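Local coordinates for protein catalase (Bacillus pumilus, PDB 4QOL) that breaks down hydrogen peroxide to water and oxygen at a buried heme and also shows peroxidase-like reactivity toward phenolic substrates, at residues 133-138 against 144-149; 114-119 against 296-301. One frame throughout, in Å; residues are numbered along the deposited sequence.

Interaction 1. Residues 133-138 against 144-149; sequences PIFFIR and PDMVHS. With HEM (protoporphyrin IX containing Fe), chain E.
The ring of Phe135 lies between the heme and Phe136: one face carries the heme methyl CMC, 3.5 Å above the ring plane and displaced toward the rim, while Phe136 CD1 sits over the centre of the other face. Met146, from the helix, meets the rings of both Phe135 and Phe136 obliquely. Its SD is 4.8 Å from the Phe135 centroid, 50° off the ring normal, and 4.3 Å from the Phe136 centroid, so one sulfur makes two Met-aromatic contacts. The nearest touch is Met146 SD to Phe136 CD1 at 3.5 Å; the bend at chi3 (94°) places Met146 CE against both rings, 3.8 Å from Phe136 CD1 and 3.9 Å from Phe135 CE2. Ile137 CG1 approaches Met146 SD at 4.1 Å, so three successive side chains of the loop, Phe135, Phe136 and Ile137, all touch the one thioether. No hydrogen bond joins the two segments. Within the helix, Ser149 OG donates to Met146 O at 2.8 Å, a bond back to the preceding turn. Helices 161-169 and 175-181 add packing on Phe136, and Leu332 of helix 331-348 touches both Phe135 and Ile137. Residues 144-149 also meet two neighbouring subunits: His148 hydrogen-bonds to Glu49 of one and Asn383 O of the other. The cluster walls the catalase heme pocket: first-shell Phe135 touches the porphyrin, and Met146, with Phe136, packs behind it as second shell.

Interaction 2. Residues 114-119 against 296-301; sequences FAVKFY and GRMTLN
Met298 runs out from its strand fully extended over its first two torsions, with CG anti to the backbone N (chi1 175°), which brings SD beside Val116; the turn at chi3 (75°) then carries CE toward Phe114. Phe114 comes to meet it from the other direction. Its CE1 touches Met298 CE at 3.8 Å, and the methyl lies at the ring edge, close to the ring plane, not over a face. Val116 divides its two methyls along the thioether as the side chains slide past each other: CG1 rests against Met298 SD at 3.8 Å, and CG2 reaches Met298 CE at 4.0 Å. Val116 CG2 also lies in plane at the edge of the Phe114 ring, while Val116 CG1 sits 3.6 Å above one face of the Phe118 ring, offset toward its rim. The contact is wholly apolar. With an alanine at Met298, the edge of Phe114 and both methyls of Val116 would probably lose their partner across the barrel interior, opening a gap between the strands. The backbones stay well apart, Val116 CA lying 9.8 Å from Met298 CA, so the strands meet through side chains and not as paired neighbours. Trp218 of strand 211-220 touches Val116 and Met298 and stacks on Phe114, and Trp259 of strand 258-267 meets Phe114 edge-to-face and packs on Met298. Strand 113-120 pairs with strands 88-96 and 123-130, whereas strand 293-302 lies between strands 60-69 and 258-267.

In the fold
Interactions 1 and 2 both belong to the catalase family region, their centres 26 Å apart on opposite sides of the chain's centre, with nearest atoms about 10 Å apart. Along the chain, strand 113-120 comes first; the loop and helix of interaction 1 follow strand 123-130, and strand 293-302 comes much later, so interaction 2 spans the whole of interaction 1. Interaction 2 ties together strands of the antiparallel beta-barrel, whereas interaction 1 joins a loop to helix 143-150. The heme relates them: Phe135 and Phe114 both line its pocket, so each contact contributes to the pocket wall, and the packing behind these rings probably helps shape the shell around the porphyrin.

Interaction 1. Residues 133-138 against 144-149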
# COMPACT_ATOMS: atom_id res chain seq x y z
N PRO A 133 4.63 -31.68 16.79
CA PRO A 133 3.80 -32.38 15.78
C PRO A 133 2.29 -32.22 15.89
O PRO A 133 1.52 -32.83 15.02
CB PRO A 133 4.14 -33.87 16.01
CG PRO A 133 4.40 -33.92 17.46
CD PRO A 133 5.15 -32.63 17.77
N ILE A 134 1.84 -31.42 16.85
CA ILE A 134 0.44 -31.10 17.06
C ILE A 134 0.25 -29.62 17.22
O ILE A 134 1.20 -28.86 17.16
CB ILE A 134 -0.13 -31.81 18.28
CG1 ILE A 134 0.74 -31.54 19.50
CG2 ILE A 134 -0.16 -33.31 18.06
CD1 ILE A 134 0.09 -31.95 20.75
N PHE A 135 -0.98 -29.18 17.41
CA PHE A 135 -1.26 -27.79 17.62
C PHE A 135 -2.19 -27.55 18.82
O PHE A 135 -2.79 -28.48 19.35
CB PHE A 135 -1.86 -27.15 16.35
CG PHE A 135 -1.46 -25.75 16.15
CD1 PHE A 135 -0.14 -25.43 15.98
CD2 PHE A 135 -2.40 -24.73 16.12
CE1 PHE A 135 0.28 -24.12 15.85
CE2 PHE A 135 -2.02 -23.41 15.95
CZ PHE A 135 -0.68 -23.11 15.75
N PHE A 136 -2.33 -26.28 19.17
CA PHE A 136 -3.12 -25.86 20.35
C PHE A 136 -4.64 -25.95 20.13
O PHE A 136 -5.40 -26.11 21.04
CB PHE A 136 -2.88 -24.37 20.67
CG PHE A 136 -1.45 -23.98 20.87
CD1 PHE A 136 -0.68 -23.56 19.78
CD2 PHE A 136 -0.92 -23.93 22.14
CE1 PHE A 136 0.60 -23.13 19.95
CE2 PHE A 136 0.39 -23.51 22.32
CZ PHE A 136 1.14 -23.10 21.21
N ILE A 137 -5.05 -25.85 18.86
CA ILE A 137 -6.44 -25.66 18.46
C ILE A 137 -6.68 -26.52 17.22
O ILE A 137 -5.74 -27.00 16.64
CB ILE A 137 -6.78 -24.20 18.13
CG1 ILE A 137 -5.84 -23.59 17.09
CG2 ILE A 137 -6.82 -23.35 19.41
CD1 ILE A 137 -6.33 -22.27 16.51
N ARG A 138 -7.95 -26.74 16.89
CA ARG A 138 -8.31 -27.62 15.76
C ARG A 138 -9.22 -26.94 14.73
O ARG A 138 -9.73 -27.64 13.84
CB ARG A 138 -8.97 -28.91 16.30
CG ARG A 138 -10.26 -28.62 17.04
CD ARG A 138 -11.11 -29.87 17.33
NE ARG A 138 -10.43 -30.79 18.17
CZ ARG A 138 -10.74 -31.08 19.44
NH1 ARG A 138 -11.60 -30.31 20.14
NH2 ARG A 138 -10.08 -32.07 20.02
N PRO A 144 -6.96 -16.30 15.33
CA PRO A 144 -6.64 -14.93 15.75
C PRO A 144 -6.79 -14.75 17.29
O PRO A 144 -6.06 -14.02 17.91
CB PRO A 144 -7.70 -14.09 15.03
CG PRO A 144 -7.97 -14.92 13.73
CD PRO A 144 -7.96 -16.30 14.23
N ASP A 145 -7.75 -15.48 17.86
CA ASP A 145 -7.95 -15.45 19.29
C ASP A 145 -6.72 -16.06 20.03
O ASP A 145 -6.21 -15.45 21.02
CB ASP A 145 -9.20 -16.27 19.70
CG ASP A 145 -10.49 -15.67 19.14
OD1 ASP A 145 -10.73 -14.47 19.43
OD2 ASP A 145 -11.13 -16.42 18.33
N MET A 146 -6.29 -17.25 19.58
CA MET A 146 -5.12 -17.90 20.15
C MET A 146 -3.90 -16.97 20.09
O MET A 146 -3.23 -16.71 21.12
CB MET A 146 -4.85 -19.20 19.45
CG MET A 146 -3.74 -20.00 20.08
SD MET A 146 -3.07 -21.19 18.87
CE MET A 146 -1.71 -20.26 18.23
N VAL A 147 -3.64 -16.48 18.90
CA VAL A 147 -2.52 -15.59 18.68
C VAL A 147 -2.59 -14.31 19.57
O VAL A 147 -1.61 -13.92 20.20
CB VAL A 147 -2.34 -15.25 17.24
CG1 VAL A 147 -1.25 -14.22 17.06
CG2 VAL A 147 -1.94 -16.53 16.49
N HIS A 148 -3.76 -13.66 19.57
CA HIS A 148 -3.90 -12.46 20.37
C HIS A 148 -3.67 -12.74 21.87
O HIS A 148 -3.13 -11.84 22.57
CB HIS A 148 -5.28 -11.87 20.18
CG HIS A 148 -5.52 -11.18 18.86
ND1 HIS A 148 -6.69 -10.55 18.58
CD2 HIS A 148 -4.75 -11.07 17.75
CE1 HIS A 148 -6.61 -9.99 17.38
NE2 HIS A 148 -5.44 -10.29 16.87
N SER A 149 -4.06 -13.94 22.35
CA SER A 149 -3.83 -14.26 23.80
C SER A 149 -2.36 -14.44 24.11
O SER A 149 -1.91 -14.07 25.18
CB SER A 149 -4.65 -15.49 24.21
OG SER A 149 -4.00 -16.69 23.85
CHA HEM E . 3.40 -18.19 9.16
CHB HEM E . -1.42 -18.20 9.64
CHC HEM E . -1.11 -22.65 11.87
CHD HEM E . 3.58 -22.78 10.66
C1A HEM E . 2.07 -17.80 9.14
C2A HEM E . 1.58 -16.55 8.66
C3A HEM E . 0.22 -16.56 8.79
C4A HEM E . -0.12 -17.80 9.34
CMA HEM E . -0.83 -15.57 8.38
CAA HEM E . 2.44 -15.47 8.07
CBA HEM E . 2.90 -16.01 6.70
CGA HEM E . 3.62 -14.98 5.91
O1A HEM E . 4.26 -15.35 4.91
O2A HEM E . 3.50 -13.76 6.17
C1B HEM E . -1.70 -19.43 10.31
C2B HEM E . -3.03 -19.80 10.68
C3B HEM E . -2.97 -21.02 11.31
C4B HEM E . -1.56 -21.44 11.29
CMB HEM E . -4.26 -18.98 10.39
CAB HEM E . -4.05 -21.85 11.84
CBB HEM E . -5.31 -21.59 11.48
C1C HEM E . 0.21 -23.07 11.72
C2C HEM E . 0.62 -24.37 11.89
C3C HEM E . 1.94 -24.40 11.58
C4C HEM E . 2.34 -23.12 11.13
CMC HEM E . -0.27 -25.48 12.43
CAC HEM E . 2.75 -25.57 11.51
CBC HEM E . 2.14 -26.72 11.26
C1D HEM E . 3.87 -21.50 10.16
C2D HEM E . 5.22 -21.13 9.74
C3D HEM E . 5.21 -19.86 9.35
C4D HEM E . 3.81 -19.44 9.52
CMD HEM E . 6.38 -22.08 9.81
CAD HEM E . 6.35 -19.03 8.83
CBD HEM E . 6.50 -19.40 7.33
CGD HEM E . 7.67 -18.59 6.87
O1D HEM E . 8.79 -19.04 7.09
O2D HEM E . 7.52 -17.49 6.27
NA HEM E . 1.00 -18.60 9.54
NB HEM E . -0.89 -20.43 10.70
NC HEM E . 1.24 -22.33 11.18
ND HEM E . 3.04 -20.47 10.01
FE HEM E . 1.15 -20.46 10.34

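Interaction 2. Residues 114-119 against 296-301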
# COMPACT_ATOMS: atom_id res chain seq x y z
N PHE A 114 9.12 -24.52 10.58
CA PHE A 114 9.94 -25.42 9.79
C PHE A 114 9.24 -25.50 8.43
O PHE A 114 8.46 -26.40 8.15
CB PHE A 114 10.00 -26.79 10.47
CG PHE A 114 11.12 -27.68 10.01
CD1 PHE A 114 11.37 -27.92 8.67
CD2 PHE A 114 11.89 -28.36 10.95
CE1 PHE A 114 12.40 -28.78 8.27
CE2 PHE A 114 12.89 -29.22 10.58
CZ PHE A 114 13.16 -29.44 9.22
N ALA A 115 9.53 -24.51 7.58
CA ALA A 115 8.81 -24.31 6.30
C ALA A 115 9.69 -24.67 5.13
O ALA A 115 10.77 -24.11 4.99
CB ALA A 115 8.35 -22.85 6.17
N VAL A 116 9.28 -25.65 4.32
CA VAL A 116 10.05 -26.12 3.22
C VAL A 116 9.33 -25.94 1.88
O VAL A 116 8.18 -26.39 1.71
CB VAL A 116 10.35 -27.64 3.40
CG1 VAL A 116 11.24 -28.16 2.26
CG2 VAL A 116 11.01 -27.89 4.77
N LYS A 117 10.01 -25.27 0.96
CA LYS A 117 9.49 -25.04 -0.39
C LYS A 117 10.32 -25.96 -1.33
O LYS A 117 11.53 -25.79 -1.40
CB LYS A 117 9.68 -23.57 -0.77
CG LYS A 117 9.32 -23.16 -2.19
CD LYS A 117 9.51 -21.67 -2.48
CE LYS A 117 8.67 -20.77 -1.60
NZ LYS A 117 7.19 -21.02 -1.62
N PHE A 118 9.64 -26.94 -1.92
CA PHE A 118 10.22 -27.83 -2.91
C PHE A 118 9.91 -27.29 -4.33
O PHE A 118 8.74 -27.14 -4.72
CB PHE A 118 9.58 -29.20 -2.79
CG PHE A 118 9.74 -29.90 -1.47
CD1 PHE A 118 8.87 -29.73 -0.45
CD2 PHE A 118 10.73 -30.88 -1.32
CE1 PHE A 118 8.94 -30.46 0.71
CE2 PHE A 118 10.87 -31.55 -0.11
CZ PHE A 118 9.97 -31.37 0.90
N TYR A 119 10.96 -27.04 -5.11
CA TYR A 119 10.83 -26.49 -6.46
C TYR A 119 10.65 -27.62 -7.50
O TYR A 119 11.57 -27.98 -8.22
CB TYR A 119 12.00 -25.61 -6.78
CG TYR A 119 12.18 -24.38 -5.91
CD1 TYR A 119 11.49 -23.18 -6.19
CD2 TYR A 119 13.09 -24.39 -4.89
CE1 TYR A 119 11.68 -22.05 -5.39
CE2 TYR A 119 13.29 -23.27 -4.13
CZ TYR A 119 12.59 -22.11 -4.39
OH TYR A 119 12.86 -20.96 -3.62
N GLY A 296 13.33 -39.94 2.26
CA GLY A 296 14.51 -39.35 1.72
C GLY A 296 15.13 -38.37 2.66
O GLY A 296 14.86 -38.40 3.87
N ARG A 297 16.07 -37.61 2.12
CA ARG A 297 16.86 -36.75 2.96
C ARG A 297 17.04 -35.36 2.36
O ARG A 297 17.26 -35.22 1.15
CB ARG A 297 18.28 -37.33 3.20
CG ARG A 297 19.19 -36.50 4.12
CD ARG A 297 20.51 -37.25 4.20
NE ARG A 297 21.48 -36.87 5.21
CZ ARG A 297 21.59 -37.36 6.45
NH1 ARG A 297 20.69 -38.18 6.98
NH2 ARG A 297 22.58 -36.91 7.21
N MET A 298 16.87 -34.37 3.22
CA MET A 298 17.06 -32.96 2.85
C MET A 298 18.34 -32.40 3.52
O MET A 298 18.54 -32.51 4.74
CB MET A 298 15.86 -32.11 3.30
CG MET A 298 16.07 -30.61 3.06
SD MET A 298 14.55 -29.69 3.44
CE MET A 298 14.54 -29.71 5.23
N THR A 299 19.19 -31.80 2.72
CA THR A 299 20.44 -31.22 3.17
C THR A 299 20.40 -29.75 2.83
O THR A 299 20.16 -29.38 1.67
CB THR A 299 21.65 -31.87 2.49
OG1 THR A 299 21.57 -33.28 2.73
CG2 THR A 299 22.93 -31.34 3.00
N LEU A 300 20.67 -28.92 3.81
CA LEU A 300 20.77 -27.48 3.58
C LEU A 300 22.22 -27.04 3.44
O LEU A 300 23.02 -27.21 4.40
CB LEU A 300 20.10 -26.72 4.72
CG LEU A 300 18.62 -27.09 4.92
CD1 LEU A 300 18.04 -26.21 6.01
CD2 LEU A 300 17.83 -26.98 3.62
N ASN A 301 22.55 -26.47 2.28
CA ASN A 301 23.96 -26.29 1.91
C ASN A 301 24.34 -24.89 1.36
O ASN A 301 25.45 -24.69 0.90
CB ASN A 301 24.39 -27.37 0.93
CG ASN A 301 23.63 -27.31 -0.39
OD1 ASN A 301 22.91 -26.37 -0.66
ND2 ASN A 301 23.78 -28.35 -1.20